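Local coordinates for protein esterase (uncultured bacterium pCosCE1, PDB 7ATL) that hydrolyses carboxylic esters as a family VIII carboxylesterase and also shows promiscuous acyltransferase activity, passing acyl groups to acceptors other than water, at residues P107-I111 and R112-S116; L161-P165 and G166-R170; Q82-G85 and L86-V90; D176-G179 and A180-Q184; E188-P191 and Q192-N195. All coordinates share one frame; numbering follows the deposited sequence.

Interaction 1 of 5, residues P107-I111 and R112-S116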
loop_
_atom_site.group_PDB
_atom_site.type_symbol
_atom_site.label_atom_id
_atom_site.label_comp_id
_atom_site.label_asym_id
_atom_site.label_seq_id
_atom_site.Cartn_x
_atom_site.Cartn_y
_atom_site.Cartn_z
ATOM N N PRO A 107 8.286 1.219 -26.007
ATOM C CA PRO A 107 6.938 1.763 -26.063
ATOM C C PRO A 107 6.782 2.826 -24.988
ATOM O O PRO A 107 7.323 2.696 -23.887
ATOM C CB PRO A 107 6.046 0.551 -25.785
ATOM C CG PRO A 107 6.896 -0.307 -24.887
ATOM C CD PRO A 107 8.330 -0.067 -25.304
ATOM N N PRO A 108 6.003 3.886 -25.275
ATOM C CA PRO A 108 5.722 4.918 -24.279
ATOM C C PRO A 108 4.889 4.306 -23.144
ATOM O O PRO A 108 4.087 3.398 -23.390
ATOM C CB PRO A 108 4.978 6.025 -25.043
ATOM C CG PRO A 108 4.432 5.329 -26.287
ATOM C CD PRO A 108 5.317 4.122 -26.554
ATOM N N ILE A 109 5.181 4.744 -21.925
ATOM C CA ILE A 109 4.422 4.394 -20.697
ATOM C C ILE A 109 3.649 5.639 -20.314
ATOM O O ILE A 109 4.260 6.733 -20.232
ATOM C CB ILE A 109 5.341 3.954 -19.542
ATOM C CG1 ILE A 109 6.137 2.678 -19.854
ATOM C CG2 ILE A 109 4.525 3.815 -18.265
ATOM C CD1 ILE A 109 7.340 2.463 -18.937
ATOM N N LYS A 110 2.367 5.467 -20.064
ATOM C CA LYS A 110 1.497 6.582 -19.646
ATOM C C LYS A 110 1.345 6.533 -18.131
ATOM O O LYS A 110 1.391 5.437 -17.556
ATOM C CB LYS A 110 0.135 6.515 -20.332
ATOM C CG LYS A 110 0.120 6.897 -21.803
ATOM C CD LYS A 110 -1.054 6.249 -22.512
ATOM C CE LYS A 110 -1.524 7.027 -23.716
ATOM N NZ LYS A 110 -3.004 7.069 -23.778
ATOM N N ILE A 111 1.132 7.706 -17.537
ATOM C CA ILE A 111 0.855 7.884 -16.085
ATOM C C ILE A 111 -0.296 6.947 -15.700
ATOM O O ILE A 111 -0.192 6.318 -14.646
ATOM C CB ILE A 111 0.593 9.369 -15.764
ATOM C CG1 ILE A 111 1.776 10.259 -16.159
ATOM C CG2 ILE A 111 0.246 9.564 -14.303
ATOM C CD1 ILE A 111 3.080 9.891 -15.483
ATOM N N ARG A 112 -1.333 6.793 -16.515
ATOM C CA ARG A 112 -2.480 5.928 -16.113
ATOM C C ARG A 112 -2.009 4.469 -16.002
ATOM O O ARG A 112 -2.656 3.663 -15.273
ATOM C CB ARG A 112 -3.663 6.033 -17.086
ATOM C CG ARG A 112 -3.324 5.692 -18.533
ATOM C CD ARG A 112 -4.556 5.640 -19.407
ATOM N NE ARG A 112 -5.061 6.976 -19.698
ATOM C CZ ARG A 112 -6.134 7.546 -19.146
ATOM N NH1 ARG A 112 -6.853 6.923 -18.225
ATOM N NH2 ARG A 112 -6.460 8.770 -19.507
ATOM N N HIS A 113 -0.967 4.112 -16.748
ATOM C CA HIS A 113 -0.392 2.755 -16.694
ATOM C C HIS A 113 0.341 2.630 -15.354
ATOM O O HIS A 113 0.194 1.574 -14.687
ATOM C CB HIS A 113 0.503 2.451 -17.910
ATOM C CG HIS A 113 -0.128 2.592 -19.256
ATOM N ND1 HIS A 113 0.567 3.132 -20.344
ATOM C CD2 HIS A 113 -1.350 2.252 -19.727
ATOM C CE1 HIS A 113 -0.199 3.115 -21.417
ATOM N NE2 HIS A 113 -1.376 2.585 -21.071
ATOM N N LEU A 114 1.118 3.637 -14.954
ATOM C CA LEU A 114 1.773 3.584 -13.614
ATOM C C LEU A 114 0.707 3.378 -12.513
ATOM O O LEU A 114 0.915 2.531 -11.637
ATOM C CB LEU A 114 2.601 4.845 -13.350
ATOM C CG LEU A 114 3.843 5.047 -14.212
ATOM C CD1 LEU A 114 4.630 6.259 -13.740
ATOM C CD2 LEU A 114 4.723 3.809 -14.202
ATOM N N LEU A 115 -0.401 4.118 -12.555
ATOM C CA LEU A 115 -1.419 4.147 -11.473
ATOM C C LEU A 115 -2.111 2.784 -11.315
ATOM O O LEU A 115 -2.589 2.503 -10.199
ATOM C CB LEU A 115 -2.442 5.235 -11.798
ATOM C CG LEU A 115 -1.901 6.657 -11.758
ATOM C CD1 LEU A 115 -2.946 7.647 -12.241
ATOM C CD2 LEU A 115 -1.450 7.021 -10.355
ATOM N N SER A 116 -2.197 1.985 -12.381
ATOM C CA SER A 116 -2.990 0.733 -12.431
ATOM C C SER A 116 -2.065 -0.462 -12.645
ATOM O O SER A 116 -2.579 -1.584 -12.804
ATOM C CB SER A 116 -4.072 0.815 -13.493
ATOM O OG SER A 116 -5.023 1.827 -13.173
#

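Interaction 2 of 5, residues L161-P165 and G166-R170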
loop_
_atom_site.group_PDB
_atom_site.type_symbol
_atom_site.label_atom_id
_atom_site.label_comp_id
_atom_site.label_asym_id
_atom_site.label_seq_id
_atom_site.Cartn_x
_atom_site.Cartn_y
_atom_site.Cartn_z
ATOM N N LEU A 161 10.801 -4.395 -20.044
ATOM C CA LEU A 161 9.360 -4.471 -19.745
ATOM C C LEU A 161 8.889 -5.887 -20.072
ATOM O O LEU A 161 9.514 -6.530 -20.929
ATOM C CB LEU A 161 8.610 -3.441 -20.578
ATOM C CG LEU A 161 8.958 -1.987 -20.295
ATOM C CD1 LEU A 161 8.347 -1.080 -21.350
ATOM C CD2 LEU A 161 8.501 -1.584 -18.899
ATOM N N LEU A 162 7.810 -6.341 -19.439
ATOM C CA LEU A 162 7.268 -7.699 -19.645
ATOM C C LEU A 162 6.110 -7.685 -20.641
ATOM O O LEU A 162 5.717 -8.763 -21.060
ATOM C CB LEU A 162 6.865 -8.265 -18.283
ATOM C CG LEU A 162 8.078 -8.753 -17.499
ATOM C CD1 LEU A 162 8.702 -7.636 -16.692
ATOM C CD2 LEU A 162 7.727 -9.928 -16.625
ATOM N N ALA A 163 5.621 -6.521 -21.038
ATOM C CA ALA A 163 4.415 -6.401 -21.881
ATOM C C ALA A 163 4.204 -4.948 -22.311
ATOM O O ALA A 163 4.745 -4.037 -21.637
ATOM C CB ALA A 163 3.224 -6.939 -21.133
ATOM N N GLU A 164 3.475 -4.752 -23.414
ATOM C CA GLU A 164 3.068 -3.408 -23.892
ATOM C C GLU A 164 2.367 -2.686 -22.749
ATOM O O GLU A 164 1.414 -3.221 -22.161
ATOM C CB GLU A 164 2.114 -3.489 -25.085
ATOM C CG GLU A 164 2.735 -3.117 -26.411
ATOM C CD GLU A 164 1.779 -3.497 -27.520
ATOM O OE1 GLU A 164 0.661 -2.945 -27.484
ATOM O OE2 GLU A 164 2.112 -4.390 -28.364
ATOM N N PRO A 165 2.846 -1.477 -22.379
ATOM C CA PRO A 165 2.132 -0.626 -21.423
ATOM C C PRO A 165 0.641 -0.624 -21.780
ATOM O O PRO A 165 0.348 -0.435 -22.914
ATOM C CB PRO A 165 2.815 0.728 -21.607
ATOM C CG PRO A 165 4.258 0.323 -21.906
ATOM C CD PRO A 165 4.135 -0.905 -22.789
ATOM N N GLY A 166 -0.223 -0.974 -20.826
ATOM C CA GLY A 166 -1.684 -0.961 -20.989
ATOM C C GLY A 166 -2.247 -2.332 -21.286
ATOM O O GLY A 166 -3.457 -2.447 -21.243
ATOM N N SER A 167 -1.435 -3.351 -21.584
ATOM C CA SER A 167 -1.984 -4.645 -22.081
ATOM C C SER A 167 -2.361 -5.560 -20.907
ATOM O O SER A 167 -3.242 -6.404 -21.107
ATOM C CB SER A 167 -1.092 -5.345 -23.093
ATOM O OG SER A 167 0.233 -5.507 -22.605
ATOM N N GLU A 168 -1.769 -5.411 -19.721
ATOM C CA GLU A 168 -2.091 -6.351 -18.624
ATOM C C GLU A 168 -1.642 -5.796 -17.277
ATOM O O GLU A 168 -0.708 -4.989 -17.207
ATOM C CB GLU A 168 -1.466 -7.724 -18.896
ATOM C CG GLU A 168 -0.015 -7.814 -18.491
ATOM C CD GLU A 168 0.722 -9.080 -18.884
ATOM O OE1 GLU A 168 0.053 -10.077 -19.215
ATOM O OE2 GLU A 168 1.970 -9.057 -18.848
ATOM N N PHE A 169 -2.289 -6.275 -16.231
ATOM C CA PHE A 169 -1.953 -5.937 -14.835
ATOM C C PHE A 169 -0.822 -6.840 -14.364
ATOM O O PHE A 169 -0.890 -8.043 -14.600
ATOM C CB PHE A 169 -3.168 -6.120 -13.936
ATOM C CG PHE A 169 -2.901 -5.886 -12.474
ATOM C CD1 PHE A 169 -3.010 -4.618 -11.929
ATOM C CD2 PHE A 169 -2.626 -6.949 -11.630
ATOM C CE1 PHE A 169 -2.825 -4.417 -10.572
ATOM C CE2 PHE A 169 -2.441 -6.743 -10.273
ATOM C CZ PHE A 169 -2.523 -5.476 -9.751
ATOM N N ARG A 170 0.185 -6.232 -13.742
ATOM C CA ARG A 170 1.318 -6.908 -13.070
ATOM C C ARG A 170 1.790 -5.969 -11.966
ATOM O O ARG A 170 2.293 -4.865 -12.286
ATOM C CB ARG A 170 2.439 -7.273 -14.049
ATOM C CG ARG A 170 3.439 -8.292 -13.499
ATOM C CD ARG A 170 4.674 -8.352 -14.389
ATOM N NE ARG A 170 4.299 -8.972 -15.648
ATOM C CZ ARG A 170 4.225 -10.293 -15.851
ATOM N NH1 ARG A 170 4.551 -11.144 -14.895
ATOM N NH2 ARG A 170 3.837 -10.763 -17.021
HETATM O O HOH W 1 0.760 -4.467 -19.697
#

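Interaction 3 of 5, residues Q82-G85 and L86-V90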
loop_
_atom_site.group_PDB
_atom_site.type_symbol
_atom_site.label_atom_id
_atom_site.label_comp_id
_atom_site.label_asym_id
_atom_site.label_seq_id
_atom_site.Cartn_x
_atom_site.Cartn_y
_atom_site.Cartn_z
ATOM N N GLN A 82 -4.038 19.948 -13.178
ATOM C CA GLN A 82 -3.462 19.956 -14.548
ATOM C C GLN A 82 -2.002 20.433 -14.490
ATOM O O GLN A 82 -1.626 21.261 -15.320
ATOM C CB GLN A 82 -4.331 20.847 -15.436
ATOM C CG GLN A 82 -5.825 20.607 -15.259
ATOM C CD GLN A 82 -6.608 21.118 -16.448
ATOM O OE1 GLN A 82 -6.944 22.310 -16.521
ATOM N NE2 GLN A 82 -6.874 20.214 -17.392
ATOM N N LYS A 83 -1.236 19.964 -13.504
ATOM C CA LYS A 83 0.254 20.011 -13.482
ATOM C C LYS A 83 0.812 18.694 -14.066
ATOM O O LYS A 83 1.975 18.687 -14.525
ATOM C CB LYS A 83 0.741 20.280 -12.054
ATOM C CG LYS A 83 0.421 21.662 -11.497
ATOM C CD LYS A 83 1.373 22.072 -10.348
ATOM C CE LYS A 83 0.929 23.277 -9.537
ATOM N NZ LYS A 83 0.756 24.463 -10.409
ATOM N N LEU A 84 -0.020 17.646 -14.106
ATOM C CA LEU A 84 0.284 16.288 -14.616
ATOM C C LEU A 84 -0.921 15.770 -15.416
ATOM O O LEU A 84 -2.057 16.130 -15.065
ATOM C CB LEU A 84 0.568 15.412 -13.390
ATOM C CG LEU A 84 1.047 13.991 -13.650
ATOM C CD1 LEU A 84 2.294 14.000 -14.494
ATOM C CD2 LEU A 84 1.331 13.281 -12.343
ATOM N N GLY A 85 -0.703 14.946 -16.442
ATOM C CA GLY A 85 -1.793 14.345 -17.243
ATOM C C GLY A 85 -1.851 12.825 -17.128
ATOM O O GLY A 85 -0.785 12.169 -17.171
ATOM N N LEU A 86 -3.053 12.253 -17.055
ATOM C CA LEU A 86 -3.227 10.774 -17.057
ATOM C C LEU A 86 -2.533 10.143 -18.273
ATOM O O LEU A 86 -2.130 8.961 -18.158
ATOM C CB LEU A 86 -4.718 10.436 -17.049
ATOM C CG LEU A 86 -5.353 10.461 -15.661
ATOM C CD1 LEU A 86 -6.861 10.245 -15.746
ATOM C CD2 LEU A 86 -4.692 9.436 -14.740
ATOM N N ASP A 87 -2.411 10.888 -19.385
ATOM C CA ASP A 87 -1.901 10.394 -20.691
ATOM C C ASP A 87 -0.531 11.015 -20.982
ATOM O O ASP A 87 -0.080 10.934 -22.110
ATOM C CB ASP A 87 -2.928 10.658 -21.797
ATOM C CG ASP A 87 -4.154 9.755 -21.720
ATOM O OD1 ASP A 87 -3.991 8.514 -21.723
ATOM O OD2 ASP A 87 -5.266 10.289 -21.630
ATOM N N ASP A 88 0.115 11.628 -20.001
ATOM C CA ASP A 88 1.540 12.011 -20.128
ATOM C C ASP A 88 2.391 10.746 -20.201
ATOM O O ASP A 88 2.131 9.783 -19.429
ATOM C CB ASP A 88 1.994 12.837 -18.932
ATOM C CG ASP A 88 1.430 14.239 -18.951
ATOM O OD1 ASP A 88 0.525 14.488 -19.782
ATOM O OD2 ASP A 88 1.908 15.058 -18.146
ATOM N N THR A 89 3.395 10.748 -21.067
ATOM C CA THR A 89 4.445 9.706 -21.071
ATOM C C THR A 89 5.290 9.880 -19.809
ATOM O O THR A 89 5.308 10.984 -19.248
ATOM C CB THR A 89 5.278 9.759 -22.352
ATOM O OG1 THR A 89 5.990 10.994 -22.350
ATOM C CG2 THR A 89 4.409 9.610 -23.583
ATOM N N VAL A 90 5.939 8.811 -19.375
ATOM C CA VAL A 90 6.899 8.869 -18.245
ATOM C C VAL A 90 8.145 9.587 -18.747
ATOM O O VAL A 90 8.651 10.496 -18.054
ATOM C CB VAL A 90 7.197 7.464 -17.693
ATOM C CG1 VAL A 90 8.290 7.500 -16.639
ATOM C CG2 VAL A 90 5.945 6.821 -17.122
#

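Interaction 4 of 5, residues D176-G179 and A180-Q184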
loop_
_atom_site.group_PDB
_atom_site.type_symbol
_atom_site.label_atom_id
_atom_site.label_comp_id
_atom_site.label_asym_id
_atom_site.label_seq_id
_atom_site.Cartn_x
_atom_site.Cartn_y
_atom_site.Cartn_z
ATOM N N ASP A 176 6.888 3.596 -7.404
ATOM C CA ASP A 176 8.245 4.136 -7.139
ATOM C C ASP A 176 8.603 5.060 -8.303
ATOM O O ASP A 176 9.140 6.176 -8.047
ATOM C CB ASP A 176 9.291 3.035 -6.919
ATOM C CG ASP A 176 9.078 2.198 -5.661
ATOM O OD1 ASP A 176 7.959 1.648 -5.511
ATOM O OD2 ASP A 176 10.037 2.097 -4.841
ATOM N N VAL A 177 8.284 4.640 -9.530
ATOM C CA VAL A 177 8.497 5.481 -10.744
ATOM C C VAL A 177 7.628 6.748 -10.630
ATOM O O VAL A 177 8.165 7.850 -10.851
ATOM C CB VAL A 177 8.250 4.694 -12.048
ATOM C CG1 VAL A 177 8.445 5.576 -13.270
ATOM C CG2 VAL A 177 9.159 3.477 -12.137
ATOM N N LEU A 178 6.358 6.604 -10.234
ATOM C CA LEU A 178 5.403 7.730 -10.120
ATOM C C LEU A 178 5.985 8.783 -9.177
ATOM O O LEU A 178 5.949 9.985 -9.515
ATOM C CB LEU A 178 4.055 7.203 -9.626
ATOM C CG LEU A 178 2.934 8.245 -9.536
ATOM C CD1 LEU A 178 2.647 8.910 -10.878
ATOM C CD2 LEU A 178 1.686 7.593 -8.983
ATOM N N GLY A 179 6.545 8.342 -8.054
ATOM C CA GLY A 179 7.197 9.216 -7.058
ATOM C C GLY A 179 8.223 10.130 -7.697
ATOM O O GLY A 179 8.175 11.347 -7.450
ATOM N N ALA A 180 9.102 9.566 -8.523
ATOM C CA ALA A 180 10.136 10.336 -9.242
ATOM C C ALA A 180 9.458 11.280 -10.243
ATOM O O ALA A 180 9.862 12.443 -10.339
ATOM C CB ALA A 180 11.121 9.399 -9.895
ATOM N N VAL A 181 8.433 10.828 -10.948
ATOM C CA VAL A 181 7.687 11.762 -11.836
ATOM C C VAL A 181 7.186 12.943 -10.995
ATOM O O VAL A 181 7.389 14.098 -11.399
ATOM C CB VAL A 181 6.515 11.086 -12.563
ATOM C CG1 VAL A 181 5.603 12.127 -13.204
ATOM C CG2 VAL A 181 6.998 10.072 -13.582
ATOM N N LEU A 182 6.545 12.669 -9.868
ATOM C CA LEU A 182 5.971 13.729 -9.003
ATOM C C LEU A 182 7.052 14.748 -8.592
ATOM O O LEU A 182 6.744 15.967 -8.562
ATOM C CB LEU A 182 5.338 13.041 -7.793
ATOM C CG LEU A 182 3.835 12.817 -7.859
ATOM C CD1 LEU A 182 3.384 12.322 -9.218
ATOM C CD2 LEU A 182 3.393 11.881 -6.763
ATOM N N GLU A 183 8.279 14.296 -8.302
ATOM C CA GLU A 183 9.445 15.187 -8.007
ATOM C C GLU A 183 9.661 16.160 -9.173
ATOM O O GLU A 183 9.845 17.362 -8.932
ATOM C CB GLU A 183 10.742 14.404 -7.787
ATOM C CG GLU A 183 10.754 13.576 -6.522
ATOM C CD GLU A 183 12.062 12.847 -6.252
ATOM O OE1 GLU A 183 12.759 12.473 -7.252
ATOM O OE2 GLU A 183 12.381 12.644 -5.031
ATOM N N GLN A 184 9.646 15.671 -10.403
ATOM C CA GLN A 184 9.888 16.538 -11.576
ATOM C C GLN A 184 8.729 17.520 -11.743
ATOM O O GLN A 184 9.003 18.682 -12.068
ATOM C CB GLN A 184 10.100 15.700 -12.830
ATOM C CG GLN A 184 11.311 14.789 -12.744
ATOM C CD GLN A 184 12.559 15.526 -12.333
ATOM O OE1 GLN A 184 13.277 15.105 -11.442
ATOM N NE2 GLN A 184 12.804 16.656 -12.952
#

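Interaction 5 of 5, residues E188-P191 and Q192-N195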
loop_
_atom_site.group_PDB
_atom_site.type_symbol
_atom_site.label_atom_id
_atom_site.label_comp_id
_atom_site.label_asym_id
_atom_site.label_seq_id
_atom_site.Cartn_x
_atom_site.Cartn_y
_atom_site.Cartn_z
ATOM N N GLU A 188 10.748 19.343 -6.398
ATOM C CA GLU A 188 11.293 19.076 -5.042
ATOM C C GLU A 188 11.276 17.570 -4.788
ATOM O O GLU A 188 10.564 16.834 -5.458
ATOM C CB GLU A 188 10.522 19.875 -3.986
ATOM C CG GLU A 188 9.035 19.577 -3.943
ATOM C CD GLU A 188 8.227 20.356 -2.911
ATOM O OE1 GLU A 188 6.993 20.155 -2.846
ATOM O OE2 GLU A 188 8.827 21.156 -2.172
ATOM N N PRO A 189 12.087 17.065 -3.830
ATOM C CA PRO A 189 12.146 15.635 -3.539
ATOM C C PRO A 189 10.816 15.094 -3.011
ATOM O O PRO A 189 10.062 15.855 -2.463
ATOM C CB PRO A 189 13.248 15.535 -2.466
ATOM C CG PRO A 189 14.087 16.781 -2.673
ATOM C CD PRO A 189 13.047 17.832 -3.010
ATOM N N LEU A 190 10.607 13.786 -3.152
ATOM C CA LEU A 190 9.304 13.127 -2.907
ATOM C C LEU A 190 8.811 13.367 -1.473
ATOM O O LEU A 190 7.609 13.530 -1.283
ATOM C CB LEU A 190 9.416 11.634 -3.254
ATOM C CG LEU A 190 8.108 10.841 -3.151
ATOM C CD1 LEU A 190 7.054 11.445 -4.058
ATOM C CD2 LEU A 190 8.296 9.363 -3.469
ATOM N N PRO A 191 9.648 13.361 -0.404
ATOM C CA PRO A 191 9.143 13.595 0.950
ATOM C C PRO A 191 8.486 14.976 1.078
ATOM O O PRO A 191 7.424 15.076 1.728
ATOM C CB PRO A 191 10.371 13.455 1.866
ATOM C CG PRO A 191 11.330 12.617 1.069
ATOM C CD PRO A 191 11.079 13.007 -0.382
ATOM N N GLN A 192 9.082 15.981 0.433
ATOM C CA GLN A 192 8.539 17.365 0.442
ATOM C C GLN A 192 7.257 17.380 -0.409
ATOM O O GLN A 192 6.267 17.995 0.016
ATOM C CB GLN A 192 9.575 18.394 -0.021
ATOM C CG GLN A 192 10.608 18.755 1.037
ATOM C CD GLN A 192 11.605 17.669 1.407
ATOM O OE1 GLN A 192 11.892 17.461 2.581
ATOM N NE2 GLN A 192 12.168 16.967 0.434
ATOM N N VAL A 193 7.243 16.677 -1.541
ATOM C CA VAL A 193 6.017 16.542 -2.381
ATOM C C VAL A 193 4.878 15.989 -1.519
ATOM O O VAL A 193 3.796 16.585 -1.481
ATOM C CB VAL A 193 6.253 15.656 -3.608
ATOM C CG1 VAL A 193 4.948 15.412 -4.325
ATOM C CG2 VAL A 193 7.278 16.255 -4.556
ATOM N N PHE A 194 5.104 14.869 -0.849
ATOM C CA PHE A 194 4.074 14.228 0.004
ATOM C C PHE A 194 3.610 15.210 1.087
ATOM O O PHE A 194 2.400 15.243 1.403
ATOM C CB PHE A 194 4.607 12.962 0.675
ATOM C CG PHE A 194 3.616 12.343 1.624
ATOM C CD1 PHE A 194 2.492 11.688 1.134
ATOM C CD2 PHE A 194 3.786 12.445 3.003
ATOM C CE1 PHE A 194 1.575 11.117 2.003
ATOM C CE2 PHE A 194 2.867 11.875 3.876
ATOM C CZ PHE A 194 1.760 11.207 3.371
ATOM N N ASN A 195 4.551 15.940 1.694
ATOM C CA ASN A 195 4.218 16.846 2.821
ATOM C C ASN A 195 3.290 17.946 2.281
ATOM O O ASN A 195 2.178 18.098 2.826
ATOM C CB ASN A 195 5.456 17.368 3.551
ATOM C CG ASN A 195 5.069 18.214 4.748
ATOM O OD1 ASN A 195 4.334 17.771 5.632
ATOM N ND2 ASN A 195 5.504 19.457 4.754
#

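Interaction 1 of 5, residues P107-I111 and R112-S116
His-113 reaches back to Lys-110 at the start of helix 111-116, where Lys-110 holds the N-cap position. The backbone N of Lys-110 donates to His-113 ND1 at 3.0 Å, approaching 32° out of the imidazole plane. The side chain three residues on, at N3, thus takes the N-H of the N-cap residue. Lys-110 O accepts from both His-113 N and Leu-114 N: the first at 2.8 Å, above the carbonyl plane, the second at 3.2 Å, in that plane, so two bonds grip one oxygen. With CG of His-113 beside its own backbone N (chi1 -57°), the ring turns back toward Lys-110, and the aliphatic part of the lysine passes it at a slant, with Lys-110 CD 3.4 Å from His-113 CE1. The next turn is regular: Leu-115 N donates to Ile-111 O at 3.0 Å.

On the buried side, Ile-109 CG2 meets Leu-114 CD2 at 4.1 Å, the two side chains crossing at about a right angle. Ile-111, Leu-114 and Leu-115 carry this apolar side onto helix 174-186, and Leu-115 also touches helix 67-80. Further out, backbone hydrogen bonds join Ile-109 with Val-90 and Ile-111 with Asp-88, tying the chain that bears the cap to the loop after helix 67-80. The charged ends share one carboxylate oxygen: Lys-110 NZ and Arg-112 NE, 4.6 Å apart, both form salt bridges with OD1 of Asp-87.

Interaction 2 of 5, residues L161-P165 and G166-R170
Ser-167 holds its OG between its own backbone N and carbonyl carbon (chi1 53°), which swings the hydroxyl back onto the carbonyl of Glu-164, while a bend at chi3 (-70°) turns the guanidinium of Arg-170 toward Leu-162. The first torsion reinforces a type II beta turn from Glu-164 to Ser-167, in which Gly-166 takes the positive-phi position. Glu-164 O accepts the turn's own bond from Ser-167 N at 2.9 Å and a shorter one from Ser-167 OG at 2.6 Å, the latter on a lone pair in the carbonyl plane. A water also appears to donate to this oxygen and accepts from Glu-168 N at 2.7 Å, linking the turn to the chain that leaves it.

The second torsion lays the guanidinium against Leu-162, at the surface. Leu-162 CD2 sits over the centre of one guanidinium face, 3.6 Å from Arg-170 CZ. Arg-170 NH2 forms a salt bridge with Glu-168 OE2 at 3.1 Å, meeting the carboxylate from above its plane, and the same oxygen lies 3.4 Å from Ala-163 CB.

The whole turn belongs to the loop between helix 149-157 and helix 174-186. Pro-165 packs on Pro-107 and Ile-109, which lead into helix 111-116, and at the other end the ring of Phe-169 meets that of Phe-315, on strand 313-315 at the sheet margin.

Interaction 3 of 5, residues Q82-G85 and L86-V90
Asp-88 turns its carboxylate back over Gly-85 across a type I beta turn that runs from Gly-85 to Asp-88. Its CG lies beside its own backbone N (chi1 -73°), and this aims both oxygens at the glycine: OD2 takes a weak hydrogen bond from Gly-85 N at 3.1 Å, and OD1 lies 3.4 Å from Gly-85 CA. The turn itself closes with Asp-88 N donating to Gly-85 O at 3.0 Å, from well above the carbonyl plane. Main chain and side chain of the aspartate thus both reach the same glycine, firmly at its C=O and weakly at its N-H.

Leu-84 and Asp-88 cross obliquely, with the methyl CD1 of the leucine next to OD2 while its other contacts go inward, to helix 67-80 and to Leu-182 and Val-185 of helix 174-186. Leu-86 leaves the turn in another direction and packs on Ile-79 and Leu-115. The turn thus carries the chain from the Schellman end of helix 67-80, at Gln-82, across toward helix 111-116. OD2 of Asp-88 also accepts a hydrogen bond from Trp-93 NE1, and this oxygen stands 3.8 Å from Leu-84 CD1.

Interaction 4 of 5, residues D176-G179 and A180-Q184
Leu-178 and Leu-182 lie one turn apart on helix 174-186 and form its closely packed flank. Their CD1 methyls meet at 3.9 Å, and Leu-182 CD1 also rests 3.5 Å from Leu-178 O. CG of Leu-178 is anti to its backbone N (chi1 -177°), a setting that sends its end along the helix to the later leucine. The backbone of this turn is firmly bonded: Leu-182 N donates to Leu-178 O at 2.8 Å, and Val-181 N to Val-177 O at 3.0 Å. The bond from Ala-180 N to Asp-176 O, at 3.4 Å, is weak.

Around the helix the burial is wide. Leu-182 packs on helix 67-80, Val-177 and Ala-180 on helix 149-157, and Val-181 on Trp-93. The far end is looser: Gln-184 is exposed, and partly exposed Glu-183 lays its CG 3.5 Å from Gly-179 O while its OE2 accepts a hydrogen bond from Leu-190 N.

This is the i, i+4 packing of a largely buried helix in the helical part of a beta-lactamase-like fold. At its opening end Asp-176, hydrogen-bonded to Ser-262, touches residues of an SxxK pattern, consistent with the active-site motif of family VIII esterases.

Interaction 5 of 5, residues E188-P191 and Q192-N195
Gln-192, the first residue of 192-195, folds back toward Pro-189, the N-cap residue before helix 190-199. A bend at chi2 (69°) returns its amide, so that NE2 comes 3.4 Å from Pro-189 CB, while its CB is 3.6 Å from Glu-188 OE2. Carboxylate and amide are steeply inclined, their planes 66° apart. The backbone N of Gln-192 gives only a weak bond to Pro-189 O, the carbonyl of the N-cap residue.

Val-193 makes the first regular turn bond, its N donating to the same Pro-189 O at 3.1 Å and in the carbonyl plane. Its CG2 methyl turns toward the loop before the helix, 3.5 Å from Glu-188 O and 3.8 Å from Glu-188 CG, and the valine also touches Ala-186 of helix 174-186. The carboxylate beyond that CG is held elsewhere, with OE1 of Glu-188 hydrogen-bonded to His-196 ND1.

Phe-194 N donates almost straight to Leu-190 O at 2.9 Å. With CG anti to the backbone N, its ring swings away from residues 188-191 and meets Tyr-70 of helix 67-80, the planes nearly perpendicular. Asn-195 N closes the next turn on Pro-191 O at 3.0 Å, and its side chain leads away.

Prolines at the N-cap and within the first turn suit a helix start, because backbone nitrogens there have no carbonyl of an earlier turn to bond. The arrangement is a proline-rich helix N terminus, joined to helix 174-186 by a short connection.

Overall arrangement
Followed from the N terminus, the five contacts come in series, each a local turn or helix segment, with none nested in or crossing another. Interaction 3 closes the turn after helix 67-80; interaction 1 then starts helix 111-116, and the two are joined by the salt bridges of Asp-87. Interaction 2 shapes the loop ahead of helix 174-186 and packs against interaction 1, but stays about 8 Å from interactions 3 and 4 at the nearest atoms. Interaction 4, on helix 174-186, is touched by interactions 1 and 3 through apolar side chains. Interaction 5 starts the following helix and, of the other four, touches interaction 4 alone, at Glu-183 and Gly-179.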